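Local coordinates for glucose-6-phosphate isomerase (Thermus thermophilus, PDB 1ZZG), which probably catalyses the reversible isomerisation of glucose 6-phosphate to fructose 6-phosphate, a step of glycolysis and gluconeogenesis, at residues Gly185-Ala190 against His265-Gly270; Leu41-Leu46 against Leu377-Met382; Gly75-Gly80 against Asn121-Ser126. One frame throughout, in Å; residues are numbered along the deposited sequence.

Read from the N terminus, the chain first enters interaction 2 at Leu41-Leu46, which closes only when helix 371-391 arrives with Leu377-Met382. The other two contacts lie within that long excursion, one after the other. Interaction 3 joins the loop after strand 68-72 to strand 118-124, at the C-terminal end of the parallel sheet; interaction 1 then ties the loop after strand 176-179 to helix 257-269. Residues Gly185-Ala190 are the common neighbour: Phe188 CD1 lies 3.8 Å from Met382 SD of interaction 2, and Ser189 OG 3.3 Å from Gly76 O of interaction 3. Interactions 2 and 3 do not touch, their nearest atoms being about 5 Å apart.

Interaction 1 (Gly185-Ala190 against His265-Gly270); sequences GGRFSA and HDESLG
The predicted active site of this isomerase contains the contact in which Arg187 reaches Glu267 and Ser268 near the C-terminal end of helix 257-269. Glu267 is the probable proton donor. Arg187 starts from a short 3-10 turn with CG between its backbone N and carbonyl carbon (chi1 54°), and from CG to NE its chain runs extended, which carries the guanidinium to the helix. There it is gripped at two positions. Arg187 NE gives a hydrogen bond to Ser268 OG over 2.8 Å, and Arg187 NH1 forms a salt bridge with Glu267 OE2 over 3.0 Å. The second bond is bent: its N-H...O angle is 137°, and the nitrogen meets OE2 from above the carboxylate plane, with the two flat groups 67° apart. One guanidinium face also looks on the helix backbone, Glu267 O lying 3.7 Å from Arg187 NH2 and offset toward the rim. Alongside, the ring carbon Phe188 CE2 rests obliquely, 3.6 Å away, against Ser268 OG, the hydroxyl oxygen that takes the Arg187 NE bond.

Further residues complete the network. Arg187 NH1 is also bonded to Gln399 OE1, and NH2 to the carbonyl oxygens of Ala396 and Asp398. Glu267 OE2 accepts a further bond from Gln263 NE2, while Ser268 OG is bonded to Leu264 O, one turn back on its own helix. Ala294 of the second subunit packs against Glu267.

Five polar partners over three nitrogens probably hold the guanidinium's rotation; one is a carboxylate, the rest neutral oxygens. The double grip on OE2 probably limits how Glu267 can turn. As in related isomerases, Arg187 probably lies in the substrate pocket beside Glu267, where its positive charge would help to steady the anionic intermediate.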
# COMPACT_ATOMS: atom_id res chain seq x y z
N GLY A 185 -16.59 6.00 -15.83
CA GLY A 185 -16.46 4.77 -15.07
C GLY A 185 -15.82 5.01 -13.71
O GLY A 185 -15.11 5.99 -13.51
N GLY A 186 -16.07 4.10 -12.78
CA GLY A 186 -15.51 4.23 -11.44
C GLY A 186 -14.02 4.53 -11.35
O GLY A 186 -13.62 5.51 -10.71
N ARG A 187 -13.18 3.71 -11.97
CA ARG A 187 -11.74 3.94 -11.87
C ARG A 187 -11.26 5.17 -12.62
O ARG A 187 -10.10 5.56 -12.48
CB ARG A 187 -10.95 2.70 -12.33
CG ARG A 187 -11.29 2.20 -13.70
CD ARG A 187 -10.53 0.91 -14.02
NE ARG A 187 -10.96 0.39 -15.31
CZ ARG A 187 -12.02 -0.40 -15.49
NH1 ARG A 187 -12.76 -0.79 -14.46
NH2 ARG A 187 -12.35 -0.77 -16.72
N PHE A 188 -12.15 5.79 -13.39
CA PHE A 188 -11.81 7.00 -14.14
C PHE A 188 -12.57 8.20 -13.55
O PHE A 188 -12.66 9.25 -14.19
CB PHE A 188 -12.24 6.85 -15.61
CG PHE A 188 -11.37 5.92 -16.41
CD1 PHE A 188 -10.28 6.42 -17.12
CD2 PHE A 188 -11.64 4.56 -16.46
CE1 PHE A 188 -9.48 5.57 -17.87
CE2 PHE A 188 -10.84 3.70 -17.22
CZ PHE A 188 -9.76 4.21 -17.92
N SER A 189 -13.09 8.04 -12.34
CA SER A 189 -13.90 9.09 -11.71
C SER A 189 -13.23 10.05 -10.74
O SER A 189 -13.93 10.85 -10.12
CB SER A 189 -15.09 8.45 -10.99
OG SER A 189 -14.67 7.89 -9.75
N ALA A 190 -11.92 9.99 -10.59
CA ALA A 190 -11.24 10.86 -9.62
C ALA A 190 -11.51 12.36 -9.73
O ALA A 190 -11.58 13.04 -8.71
CB ALA A 190 -9.74 10.61 -9.66
N HIS A 265 -4.64 0.69 -14.08
CA HIS A 265 -3.92 -0.18 -15.01
C HIS A 265 -4.47 -1.61 -15.09
O HIS A 265 -4.85 -2.08 -16.17
CB HIS A 265 -2.44 -0.22 -14.63
CG HIS A 265 -1.60 -1.03 -15.57
ND1 HIS A 265 -1.17 -0.55 -16.79
CD2 HIS A 265 -1.14 -2.30 -15.48
CE1 HIS A 265 -0.47 -1.49 -17.41
NE2 HIS A 265 -0.44 -2.56 -16.64
N ASP A 266 -4.50 -2.28 -13.95
CA ASP A 266 -4.97 -3.67 -13.84
C ASP A 266 -6.40 -3.91 -14.33
O ASP A 266 -6.63 -4.75 -15.18
CB ASP A 266 -4.89 -4.13 -12.38
CG ASP A 266 -3.48 -4.50 -11.95
OD1 ASP A 266 -2.51 -4.13 -12.64
OD2 ASP A 266 -3.35 -5.16 -10.89
N GLU A 267 -7.35 -3.17 -13.76
CA GLU A 267 -8.75 -3.35 -14.12
C GLU A 267 -9.07 -2.97 -15.56
O GLU A 267 -9.96 -3.55 -16.18
CB GLU A 267 -9.64 -2.55 -13.16
CG GLU A 267 -10.93 -3.25 -12.82
CD GLU A 267 -11.65 -2.63 -11.63
OE1 GLU A 267 -11.94 -3.37 -10.67
OE2 GLU A 267 -11.92 -1.41 -11.66
N SER A 268 -8.34 -2.00 -16.11
CA SER A 268 -8.58 -1.56 -17.48
C SER A 268 -7.99 -2.49 -18.54
O SER A 268 -8.66 -2.84 -19.50
CB SER A 268 -8.00 -0.15 -17.70
OG SER A 268 -8.65 0.83 -16.90
N LEU A 269 -6.73 -2.89 -18.34
CA LEU A 269 -6.03 -3.71 -19.32
C LEU A 269 -5.92 -5.22 -19.05
O LEU A 269 -5.46 -5.97 -19.93
CB LEU A 269 -4.65 -3.10 -19.55
CG LEU A 269 -4.75 -1.59 -19.87
CD1 LEU A 269 -3.36 -0.95 -19.91
CD2 LEU A 269 -5.47 -1.41 -21.20
N GLY A 270 -6.30 -5.67 -17.86
CA GLY A 270 -6.26 -7.10 -17.56
C GLY A 270 -7.54 -7.64 -18.17
O GLY A 270 -8.55 -7.82 -17.50

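Interaction 2 (Leu41-Leu46 against Leu377-Met382); sequences LGWMDL and LMQHLM
The indole of Trp43 is sandwiched between residues of its own loop and helix 371-391: Met44 CG lies over one face, offset toward the rim, and Met382 CB over the opposite one, 4.1 Å from Trp43 CE3. At the edge, near the ring plane, sits Gln379 NE2, with the amide turned 71° from the indole. Trp43 and Met382 run past each other in opposite directions, and Met382 SD stands 5.4 Å from the centroid of the Trp43 five-membered ring, obliquely off its normal, in a Met-aromatic contact. Farther along, Trp43 CH2 reaches Met382 O at 3.9 Å.

Gln379 supplies the polar link. Its CG is anti to the backbone N (chi1 -173°), and a bend at chi2 swings the amide to the loop, where Gln379 NE2 donates to Trp43 O over 3.2 Å in a nearly straight bond (170°). That acceptor lies within the amide plane, although the donor is tilted from the carbonyl plane. A water donates to both Trp43 O and Gln379 OE1, 2.7 Å from each, so the buried carbonyl receives two bonds and both ends of the amide are used. Gln379 NE2 is also hydrogen-bonded to OD1 of Asn217, and Asn217 ND2 bonds Met44 O. A leucine in place of Gln379 would probably leave Trp43 O and Asn217 OD1 without this donor and the water without one of its acceptors.

Phe188 of interaction 1 stacks on the indole, and Trp383 meets it edge-to-face. The Met-aromatic contact thus belongs to an aromatic cluster of Trp43, Phe188 and Trp383 that packs the loop before helix 52-61 onto helix 371-391.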
# COMPACT_ATOMS: atom_id res chain seq x y z
N LEU A 41 -16.14 7.44 -22.10
CA LEU A 41 -15.01 8.36 -22.25
C LEU A 41 -15.26 9.72 -21.60
O LEU A 41 -14.55 10.69 -21.89
CB LEU A 41 -14.70 8.54 -23.75
CG LEU A 41 -14.41 7.24 -24.51
CD1 LEU A 41 -14.04 7.55 -25.96
CD2 LEU A 41 -13.28 6.49 -23.83
N GLY A 42 -16.26 9.79 -20.73
CA GLY A 42 -16.58 11.04 -20.06
C GLY A 42 -15.46 11.64 -19.22
O GLY A 42 -15.48 12.83 -18.90
N TRP A 43 -14.48 10.82 -18.85
CA TRP A 43 -13.36 11.31 -18.05
C TRP A 43 -12.51 12.34 -18.80
O TRP A 43 -11.72 13.07 -18.20
CB TRP A 43 -12.47 10.15 -17.59
CG TRP A 43 -12.09 9.22 -18.68
CD1 TRP A 43 -12.76 8.09 -19.07
CD2 TRP A 43 -10.97 9.34 -19.56
NE1 TRP A 43 -12.12 7.50 -20.13
CE2 TRP A 43 -11.02 8.24 -20.46
CE3 TRP A 43 -9.92 10.26 -19.68
CZ2 TRP A 43 -10.07 8.05 -21.46
CZ3 TRP A 43 -8.97 10.07 -20.68
CH2 TRP A 43 -9.05 8.97 -21.55
N MET A 44 -12.67 12.40 -20.12
CA MET A 44 -11.92 13.37 -20.91
C MET A 44 -12.52 14.76 -20.72
O MET A 44 -11.83 15.77 -20.83
CB MET A 44 -11.98 13.03 -22.40
CG MET A 44 -11.45 11.66 -22.78
SD MET A 44 -11.71 11.34 -24.54
CE MET A 44 -10.94 9.74 -24.72
N ASP A 45 -13.81 14.80 -20.41
CA ASP A 45 -14.53 16.06 -20.26
C ASP A 45 -14.61 16.65 -18.85
O ASP A 45 -14.90 17.83 -18.69
CB ASP A 45 -15.94 15.89 -20.82
CG ASP A 45 -15.93 15.24 -22.20
OD1 ASP A 45 -15.33 15.83 -23.13
OD2 ASP A 45 -16.51 14.14 -22.35
N LEU A 46 -14.33 15.84 -17.84
CA LEU A 46 -14.38 16.32 -16.46
C LEU A 46 -13.55 17.58 -16.21
O LEU A 46 -13.97 18.46 -15.45
CB LEU A 46 -13.93 15.22 -15.50
CG LEU A 46 -14.85 14.00 -15.39
CD1 LEU A 46 -14.20 12.96 -14.49
CD2 LEU A 46 -16.21 14.42 -14.83
N LEU A 377 -0.64 14.62 -14.03
CA LEU A 377 -0.17 13.24 -14.01
C LEU A 377 -1.30 12.21 -14.06
O LEU A 377 -1.26 11.27 -14.86
CB LEU A 377 0.69 12.99 -12.76
CG LEU A 377 1.18 11.55 -12.55
CD1 LEU A 377 1.94 11.07 -13.79
CD2 LEU A 377 2.07 11.48 -11.32
N MET A 378 -2.30 12.38 -13.22
CA MET A 378 -3.43 11.45 -13.20
C MET A 378 -4.18 11.39 -14.54
O MET A 378 -4.49 10.31 -15.03
CB MET A 378 -4.39 11.82 -12.07
CG MET A 378 -3.81 11.58 -10.68
SD MET A 378 -4.92 12.05 -9.33
CE MET A 378 -6.07 10.68 -9.35
N GLN A 379 -4.46 12.55 -15.12
CA GLN A 379 -5.17 12.59 -16.40
C GLN A 379 -4.28 11.98 -17.49
O GLN A 379 -4.77 11.32 -18.42
CB GLN A 379 -5.54 14.03 -16.77
CG GLN A 379 -6.43 14.14 -18.01
CD GLN A 379 -7.89 13.80 -17.72
OE1 GLN A 379 -8.22 13.30 -16.65
NE2 GLN A 379 -8.76 14.08 -18.69
N HIS A 380 -2.98 12.21 -17.38
CA HIS A 380 -2.00 11.67 -18.33
C HIS A 380 -2.05 10.15 -18.32
O HIS A 380 -2.03 9.51 -19.37
CB HIS A 380 -0.59 12.14 -17.94
CG HIS A 380 0.51 11.41 -18.65
ND1 HIS A 380 1.31 12.01 -19.61
CD2 HIS A 380 0.96 10.13 -18.54
CE1 HIS A 380 2.19 11.13 -20.05
NE2 HIS A 380 2.00 9.99 -19.42
N LEU A 381 -2.11 9.57 -17.12
CA LEU A 381 -2.14 8.12 -16.98
C LEU A 381 -3.45 7.53 -17.49
O LEU A 381 -3.46 6.42 -18.03
CB LEU A 381 -1.90 7.73 -15.52
CG LEU A 381 -0.46 8.06 -15.08
CD1 LEU A 381 -0.32 7.92 -13.58
CD2 LEU A 381 0.51 7.13 -15.81
N MET A 382 -4.55 8.26 -17.32
CA MET A 382 -5.82 7.76 -17.82
C MET A 382 -5.76 7.70 -19.34
O MET A 382 -6.25 6.75 -19.94
CB MET A 382 -6.97 8.64 -17.32
CG MET A 382 -7.28 8.41 -15.84
SD MET A 382 -8.74 9.27 -15.18
CE MET A 382 -7.99 10.78 -14.56
O HOH W 1 -10.74 13.23 -15.64

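Interaction 3 (Gly75-Gly80 against Asn121-Ser126); sequences GGSALG and NAVSKS
Two side-chain torsions set how Ser77 meets Val123. Ser77 has OG anti to its carbonyl carbon and beside the backbone N (chi1 -62°), while the CG1 branch of Val123 is the one trans to its own N (chi1 -168°). With both CB atoms directed at the other segment, the serine's CB comes 3.5 Å from Val123 CG1, and Ser77 OG lies 3.6 Å from that same methyl. The backbone is equally close: Ser77 CB stands 3.4 Å from Val123 O, and Ser77 OG also lies 3.7 Å from CA of Ser124, the next residue of the chain. The contact is therefore chiefly van der Waals packing, made tight by a CA separation of 5.7 Å between Ser77 and Val123. It buries Ser77 O, for which no polar partner is found.

The loop carrying Ser77 has its own internal support. Gly75 adopts a positive phi, and its O accepts bonds from Ala78 N and Leu79 N as the chain turns into helix 79-88, with Ala78 at the N-cap. On the other side, Ser124 OG is bonded to Gly127 N, and the Lys125 ammonium reaches the carbonyl oxygens of Lys182 and Val184.

Strands 68-72 and 118-124 are neighbours in a parallel sheet of order 2-1-3-4-5, and the chain leaves them toward opposite sides of the sheet. The contact thus lies at the topological switch point of a doubly wound alpha/beta domain, consistent with the SIS fold, whose equivalent loops in related isomerases receive the sugar phosphate.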
# COMPACT_ATOMS: atom_id res chain seq x y z
N GLY A 75 -12.90 0.86 -4.12
CA GLY A 75 -12.38 0.84 -5.47
C GLY A 75 -12.33 2.22 -6.11
O GLY A 75 -11.67 3.13 -5.60
N GLY A 76 -13.03 2.39 -7.22
CA GLY A 76 -13.04 3.66 -7.91
C GLY A 76 -13.62 4.80 -7.09
O GLY A 76 -13.34 5.97 -7.35
N SER A 77 -14.41 4.47 -6.08
CA SER A 77 -15.03 5.49 -5.23
C SER A 77 -14.19 5.82 -4.00
O SER A 77 -14.60 6.63 -3.17
CB SER A 77 -16.42 5.03 -4.80
OG SER A 77 -17.27 4.86 -5.92
N ALA A 78 -13.02 5.20 -3.88
CA ALA A 78 -12.16 5.45 -2.73
C ALA A 78 -10.70 5.76 -3.06
O ALA A 78 -10.10 6.64 -2.44
CB ALA A 78 -12.22 4.24 -1.79
N LEU A 79 -10.13 5.04 -4.02
CA LEU A 79 -8.72 5.23 -4.36
C LEU A 79 -8.36 6.64 -4.84
O LEU A 79 -7.36 7.21 -4.39
CB LEU A 79 -8.27 4.18 -5.38
CG LEU A 79 -8.31 2.72 -4.86
CD1 LEU A 79 -7.87 1.77 -5.96
CD2 LEU A 79 -7.42 2.56 -3.63
N GLY A 80 -9.16 7.20 -5.74
CA GLY A 80 -8.90 8.54 -6.23
C GLY A 80 -8.95 9.51 -5.06
O GLY A 80 -8.04 10.31 -4.87
N ASN A 121 -20.24 10.60 3.51
CA ASN A 121 -20.37 10.69 2.06
C ASN A 121 -20.42 9.28 1.47
O ASN A 121 -19.40 8.59 1.43
CB ASN A 121 -19.18 11.46 1.48
CG ASN A 121 -19.22 11.61 -0.04
OD1 ASN A 121 -18.20 11.88 -0.66
ND2 ASN A 121 -20.41 11.44 -0.63
N ALA A 122 -21.60 8.86 1.03
CA ALA A 122 -21.77 7.54 0.43
C ALA A 122 -21.49 7.67 -1.06
O ALA A 122 -22.23 8.35 -1.78
CB ALA A 122 -23.17 7.03 0.66
N VAL A 123 -20.43 7.01 -1.52
CA VAL A 123 -20.03 7.09 -2.92
C VAL A 123 -20.08 5.76 -3.64
O VAL A 123 -19.44 4.79 -3.23
CB VAL A 123 -18.59 7.64 -3.04
CG1 VAL A 123 -18.30 8.01 -4.49
CG2 VAL A 123 -18.41 8.85 -2.11
N SER A 124 -20.84 5.72 -4.74
CA SER A 124 -20.98 4.51 -5.56
C SER A 124 -21.61 4.89 -6.90
O SER A 124 -22.68 5.50 -6.93
CB SER A 124 -21.86 3.48 -4.85
OG SER A 124 -22.07 2.36 -5.69
N LYS A 125 -20.96 4.52 -8.00
CA LYS A 125 -21.50 4.85 -9.32
C LYS A 125 -22.81 4.11 -9.57
O LYS A 125 -23.82 4.73 -9.89
CB LYS A 125 -20.50 4.49 -10.42
CG LYS A 125 -21.02 4.81 -11.82
CD LYS A 125 -20.01 4.43 -12.91
CE LYS A 125 -20.58 4.70 -14.30
NZ LYS A 125 -20.82 6.15 -14.54
N SER A 126 -22.80 2.79 -9.40
CA SER A 126 -23.99 1.96 -9.60
C SER A 126 -24.96 2.20 -8.46
O SER A 126 -26.18 2.04 -8.61
CB SER A 126 -23.61 0.48 -9.63
OG SER A 126 -23.22 0.06 -8.33